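Local coordinates for carbon monoxide dehydrogenase (Thermococcus sp. AM4, PDB 6T7J), which probably catalyses the ferredoxin-linked oxidation of carbon monoxide to carbon dioxide, here as a form whose catalytic cluster C lacks nickel, at residues A[33-38]-A[343-348]; A[324-329]-A[349-354]. All coordinates share one frame; numbering follows the deposited sequence.

Contact 1 (A[33-38]-A[343-348]). With MSK (Broken Fe4S4 cluster), chain F.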
loop_
_atom_site.group_PDB
_atom_site.type_symbol
_atom_site.label_atom_id
_atom_site.label_comp_id
_atom_site.label_asym_id
_atom_site.label_seq_id
_atom_site.Cartn_x
_atom_site.Cartn_y
_atom_site.Cartn_z
ATOM N N LYS A 33 22.948 19.550 -11.267
ATOM C CA LYS A 33 23.078 18.164 -10.836
ATOM C C LYS A 33 22.103 17.275 -11.598
ATOM O O LYS A 33 20.929 17.620 -11.761
ATOM C CB LYS A 33 22.828 18.043 -9.334
ATOM C CG LYS A 33 23.769 18.861 -8.466
ATOM C CD LYS A 33 23.712 18.403 -7.014
ATOM C CE LYS A 33 24.346 19.420 -6.082
ATOM N NZ LYS A 33 24.483 18.898 -4.696
ATOM N N THR A 34 22.592 16.131 -12.061
ATOM C CA THR A 34 21.760 15.096 -12.656
ATOM C C THR A 34 21.612 13.940 -11.673
ATOM O O THR A 34 22.126 13.975 -10.550
ATOM C CB THR A 34 22.349 14.617 -13.986
ATOM O OG1 THR A 34 23.412 13.687 -13.737
ATOM C CG2 THR A 34 22.880 15.792 -14.791
ATOM N N ALA A 35 20.895 12.900 -12.106
ATOM C CA ALA A 35 20.704 11.731 -11.252
ATOM C C ALA A 35 22.027 11.051 -10.924
ATOM O O ALA A 35 22.178 10.477 -9.840
ATOM C CB ALA A 35 19.746 10.743 -11.919
ATOM N N TRP A 36 22.999 11.112 -11.838
ATOM C CA TRP A 36 24.293 10.485 -11.587
ATOM C C TRP A 36 25.054 11.199 -10.473
ATOM O O TRP A 36 25.628 10.549 -9.589
ATOM C CB TRP A 36 25.116 10.465 -12.877
ATOM C CG TRP A 36 24.578 9.551 -13.946
ATOM C CD1 TRP A 36 24.786 8.208 -14.055
ATOM C CD2 TRP A 36 23.756 9.921 -15.063
ATOM N NE1 TRP A 36 24.143 7.716 -15.165
ATOM C CE2 TRP A 36 23.504 8.747 -15.803
ATOM C CE3 TRP A 36 23.207 11.128 -15.507
ATOM C CZ2 TRP A 36 22.728 8.745 -16.961
ATOM C CZ3 TRP A 36 22.438 11.124 -16.658
ATOM C CH2 TRP A 36 22.205 9.940 -17.370
ATOM N N HIS A 37 25.066 12.536 -10.496
ATOM C CA HIS A 37 25.751 13.290 -9.449
ATOM C C HIS A 37 25.145 13.010 -8.080
ATOM O O HIS A 37 25.869 12.836 -7.092
ATOM C CB HIS A 37 25.697 14.788 -9.757
ATOM C CG HIS A 37 26.256 15.152 -11.097
ATOM N ND1 HIS A 37 25.466 15.305 -12.217
ATOM C CD2 HIS A 37 27.526 15.396 -11.498
ATOM C CE1 HIS A 37 26.226 15.625 -13.249
ATOM N NE2 HIS A 37 27.481 15.684 -12.839
ATOM N N ARG A 38 23.814 12.954 -7.999
ATOM C CA ARG A 38 23.174 12.710 -6.714
ATOM C C ARG A 38 23.355 11.266 -6.263
ATOM O O ARG A 38 23.484 11.006 -5.059
ATOM C CB ARG A 38 21.696 13.091 -6.795
ATOM C CG ARG A 38 21.481 14.580 -7.065
ATOM C CD ARG A 38 20.019 14.974 -6.976
ATOM N NE ARG A 38 19.223 14.322 -8.011
ATOM C CZ ARG A 38 18.988 14.841 -9.212
ATOM N NH1 ARG A 38 19.487 16.026 -9.535
ATOM N NH2 ARG A 38 18.257 14.171 -10.092
ATOM N N CYS A 343 7.423 8.110 -12.614
ATOM C CA CYS A 343 8.801 8.273 -13.084
ATOM C C CYS A 343 9.084 9.690 -13.579
ATOM O O CYS A 343 9.973 9.901 -14.408
ATOM C CB CYS A 343 9.151 7.247 -14.167
ATOM S SG CYS A 343 8.866 5.523 -13.695
ATOM N N ILE A 344 8.337 10.669 -13.075
ATOM C CA ILE A 344 8.646 12.077 -13.296
ATOM C C ILE A 344 9.583 12.502 -12.171
ATOM O O ILE A 344 9.147 12.735 -11.043
ATOM C CB ILE A 344 7.387 12.945 -13.331
ATOM C CG1 ILE A 344 6.314 12.318 -14.225
ATOM C CG2 ILE A 344 7.735 14.355 -13.784
ATOM C CD1 ILE A 344 6.728 12.174 -15.672
ATOM N N MET A 345 10.873 12.589 -12.475
ATOM C CA MET A 345 11.848 13.046 -11.495
ATOM C C MET A 345 11.455 14.427 -10.989
ATOM O O MET A 345 11.290 15.346 -11.801
ATOM C CB MET A 345 13.247 13.110 -12.104
ATOM C CG MET A 345 13.893 11.768 -12.387
ATOM S SD MET A 345 15.613 11.983 -12.893
ATOM C CE MET A 345 16.020 10.330 -13.453
ATOM N N PRO A 346 11.272 14.616 -9.679
ATOM C CA PRO A 346 11.065 15.983 -9.174
ATOM C C PRO A 346 12.189 16.923 -9.569
ATOM O O PRO A 346 11.950 18.118 -9.798
ATOM C CB PRO A 346 10.992 15.786 -7.652
ATOM C CG PRO A 346 10.582 14.351 -7.472
ATOM C CD PRO A 346 11.203 13.602 -8.612
ATOM N N ALA A 347 13.408 16.393 -9.701
ATOM C CA ALA A 347 14.564 17.209 -10.054
ATOM C C ALA A 347 14.376 17.946 -11.374
ATOM O O ALA A 347 15.003 18.990 -11.587
ATOM C CB ALA A 347 15.817 16.338 -10.118
ATOM N N ILE A 348 13.526 17.431 -12.271
ATOM C CA ILE A 348 13.326 18.105 -13.551
ATOM C C ILE A 348 12.803 19.518 -13.357
ATOM O O ILE A 348 12.978 20.362 -14.241
ATOM C CB ILE A 348 12.383 17.309 -14.484
ATOM C CG1 ILE A 348 10.925 17.436 -14.032
ATOM C CG2 ILE A 348 12.826 15.859 -14.596
ATOM C CD1 ILE A 348 9.930 16.939 -15.053
HETATM S S1 MSK F . 8.828 4.706 -17.700
HETATM S S3 MSK F . 8.813 2.263 -15.231
HETATM S S4 MSK F . 11.689 4.043 -15.811
HETATM S S5 MSK F . 10.257 1.888 -18.097
HETATM FE FE1 MSK F . 6.997 3.386 -17.816
HETATM FE FE2 MSK F . 10.985 3.851 -17.870
HETATM FE FE3 MSK F . 10.934 2.001 -15.850
HETATM FE FE4 MSK F . 9.569 4.325 -15.588
#
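Arg38 NH2 is gripped by a salt bridge to Glu326 OE2 and a hydrogen bond to Val76 O of the second subunit, while the methyl of Ala347 presses on it, CB 3.3 Å from that nitrogen. The example illustrates how a buried cation can be held by its edges and its faces alike. Ala347 CB lies over one face of the guanidinium; over the opposite one is Thr34 O, 3.4 Å above the plane. Met345 SD sits near the plane, at the NH2 edge. A bend at chi3 (-64°) folds the arginine chain back, so that NH1 also reaches Lys33 O in a weak bond. Beside this polar group runs a small apolar touch: Met345, extended beyond CG, brings its CE to 4.1 Å from Ala35 CB. Thr34 starts helix 35-42, its OG1 accepting from Trp36 N at 3.2 Å, and its own N donates to His37 ND1 at 3.0 Å, which completes a capping box. The contact thus sets a capped helix start against the loop whose Cys343 SG binds FE4 at 2.3 Å, part of the protein shell of the nickel-free cluster C.

Contact 2 (A[324-329]-A[349-354])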
loop_
_atom_site.group_PDB
_atom_site.type_symbol
_atom_site.label_atom_id
_atom_site.label_comp_id
_atom_site.label_asym_id
_atom_site.label_seq_id
_atom_site.Cartn_x
_atom_site.Cartn_y
_atom_site.Cartn_z
ATOM N N MET A 324 17.311 10.068 -19.057
ATOM C CA MET A 324 17.578 11.147 -19.994
ATOM C C MET A 324 16.640 12.337 -19.832
ATOM O O MET A 324 16.895 13.383 -20.444
ATOM C CB MET A 324 17.505 10.625 -21.435
ATOM C CG MET A 324 18.538 9.548 -21.738
ATOM S SD MET A 324 18.330 8.779 -23.355
ATOM C CE MET A 324 18.929 10.084 -24.426
ATOM N N GLN A 325 15.583 12.217 -19.018
ATOM C CA GLN A 325 14.619 13.310 -18.906
ATOM C C GLN A 325 15.307 14.615 -18.510
ATOM O O GLN A 325 15.175 15.634 -19.202
ATOM C CB GLN A 325 13.503 12.948 -17.917
ATOM C CG GLN A 325 13.953 12.489 -16.536
ATOM C CD GLN A 325 12.794 12.010 -15.683
ATOM O OE1 GLN A 325 12.003 12.811 -15.183
ATOM N NE2 GLN A 325 12.684 10.697 -15.517
ATOM N N GLU A 326 16.075 14.591 -17.415
ATOM C CA GLU A 326 16.883 15.744 -17.033
ATOM C C GLU A 326 17.692 16.261 -18.212
ATOM O O GLU A 326 17.655 17.455 -18.534
ATOM C CB GLU A 326 17.822 15.370 -15.887
ATOM C CG GLU A 326 17.261 15.573 -14.500
ATOM C CD GLU A 326 18.146 14.946 -13.448
ATOM O OE1 GLU A 326 18.697 13.858 -13.719
ATOM O OE2 GLU A 326 18.300 15.543 -12.362
ATOM N N LEU A 327 18.417 15.359 -18.882
ATOM C CA LEU A 327 19.292 15.769 -19.973
ATOM C C LEU A 327 18.522 16.495 -21.066
ATOM O O LEU A 327 19.067 17.404 -21.705
ATOM C CB LEU A 327 20.017 14.551 -20.545
ATOM C CG LEU A 327 20.877 13.786 -19.537
ATOM C CD1 LEU A 327 21.347 12.462 -20.116
ATOM C CD2 LEU A 327 22.058 14.637 -19.092
ATOM N N ALA A 328 17.251 16.134 -21.273
ATOM C CA ALA A 328 16.466 16.788 -22.315
ATOM C C ALA A 328 16.301 18.272 -22.024
ATOM O O ALA A 328 16.315 19.099 -22.943
ATOM C CB ALA A 328 15.104 16.106 -22.455
ATOM N N ILE A 329 16.157 18.632 -20.747
ATOM C CA ILE A 329 16.064 20.042 -20.387
ATOM C C ILE A 329 17.421 20.717 -20.530
ATOM O O ILE A 329 17.501 21.926 -20.778
ATOM C CB ILE A 329 15.501 20.188 -18.961
ATOM C CG1 ILE A 329 14.241 19.335 -18.796
ATOM C CG2 ILE A 329 15.208 21.646 -18.638
ATOM C CD1 ILE A 329 13.717 19.288 -17.376
ATOM N N VAL A 349 12.173 19.810 -12.217
ATOM C CA VAL A 349 11.808 21.193 -11.932
ATOM C C VAL A 349 13.061 22.017 -11.663
ATOM O O VAL A 349 13.288 23.053 -12.301
ATOM C CB VAL A 349 10.814 21.262 -10.760
ATOM C CG1 VAL A 349 10.739 22.677 -10.211
ATOM C CG2 VAL A 349 9.443 20.799 -11.218
ATOM N N ASP A 350 13.905 21.547 -10.740
ATOM C CA ASP A 350 15.171 22.218 -10.450
ATOM C C ASP A 350 15.926 22.549 -11.726
ATOM O O ASP A 350 16.229 23.715 -12.002
ATOM C CB ASP A 350 16.029 21.341 -9.549
ATOM C CG ASP A 350 15.607 21.413 -8.126
ATOM O OD1 ASP A 350 15.433 22.512 -7.566
ATOM O OD2 ASP A 350 15.415 20.342 -7.566
ATOM N N VAL A 351 16.210 21.522 -12.532
ATOM C CA VAL A 351 16.921 21.718 -13.794
ATOM C C VAL A 351 16.204 22.756 -14.648
ATOM O O VAL A 351 16.822 23.693 -15.172
ATOM C CB VAL A 351 17.067 20.377 -14.532
ATOM C CG1 VAL A 351 17.756 20.572 -15.871
ATOM C CG2 VAL A 351 17.831 19.385 -13.672
ATOM N N ALA A 352 14.878 22.629 -14.767
ATOM C CA ALA A 352 14.133 23.539 -15.629
ATOM C C ALA A 352 14.209 24.977 -15.144
ATOM O O ALA A 352 14.023 25.900 -15.944
ATOM C CB ALA A 352 12.670 23.106 -15.732
ATOM N N GLN A 353 14.488 25.190 -13.857
ATOM C CA GLN A 353 14.579 26.548 -13.345
ATOM C C GLN A 353 15.878 27.237 -13.732
ATOM O O GLN A 353 15.997 28.452 -13.535
ATOM C CB GLN A 353 14.407 26.550 -11.825
ATOM C CG GLN A 353 12.967 26.785 -11.391
ATOM C CD GLN A 353 12.705 26.373 -9.956
ATOM O OE1 GLN A 353 13.493 25.648 -9.351
ATOM N NE2 GLN A 353 11.589 26.835 -9.404
ATOM N N CYS A 354 16.847 26.508 -14.280
ATOM C CA CYS A 354 18.048 27.135 -14.812
ATOM C C CYS A 354 17.925 27.438 -16.300
ATOM O O CYS A 354 18.905 27.865 -16.919
ATOM C CB CYS A 354 19.270 26.254 -14.541
ATOM S SG CYS A 354 19.780 26.230 -12.806
#
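At the carboxylate of Glu326, Val351 CG2 stands off the CG-OE2 edge, tilted out of the plane and 4.1 Å from OE2; Met345 SD lies over the face turned away from it. At its polar edges OE2 is bound by the salt bridge with Arg38 and OE1 by the backbone N of Ala35, two partners that fix the rotation of the buried group and probably favour its charged form. An acid like this makes a worked example of a residue with two roles, since its aliphatic part packs too: CG is 3.9 Å from Val351 CG2, the two side chains crossing at about a right angle.

The two branches of Val351 divide the work. CG1, anti to the backbone N (chi1 178°), goes to Ile329 and approaches its CB at 3.8 Å; CG2 serves Glu326. One turn after Glu326, Ile329 continues the seam by laying CG2 against the backbone of Ala352, 3.7 Å from CA, and 4.1 Å from the methyl CB. No hydrogen bond spans the two segments; the helices meet through aliphatic carbons, and the backbones come close, with CA atoms of Ile329 and Ala352 6.2 Å apart. Val349 and Ala352 also touch Val359 of strand 358-361. Helices 325-330 and 347-352 flank strand 336-339 in sequence, and their packing joins successive beta-alpha-beta connections of the parallel six-stranded sheet, whose strand order 3-2-1-4-5-6 is that of a Rossmann-like fold.

Contacts 1 and 2 lie with their centres about 8 Å apart and share helix 347-352, so each supplies part of the other's surroundings. The joint is Glu326 of contact 2: OE2 is 2.7 Å from Arg38 NH2, and OE1 is 2.9 Å from Ala35 N, a probable hydrogen bond at the start of helix 35-42. Gln325 makes a second tie, its amide bonding Met345 N and Cys343 O, which probably helps to position the loop that carries Cys343. The side chain of Glu326 is about 12 Å from the cluster, whereas contact 1 holds the cluster ligand Cys343 itself. Both contacts reach the second subunit, contact 2 through a salt bridge from Asp350 to its Lys74.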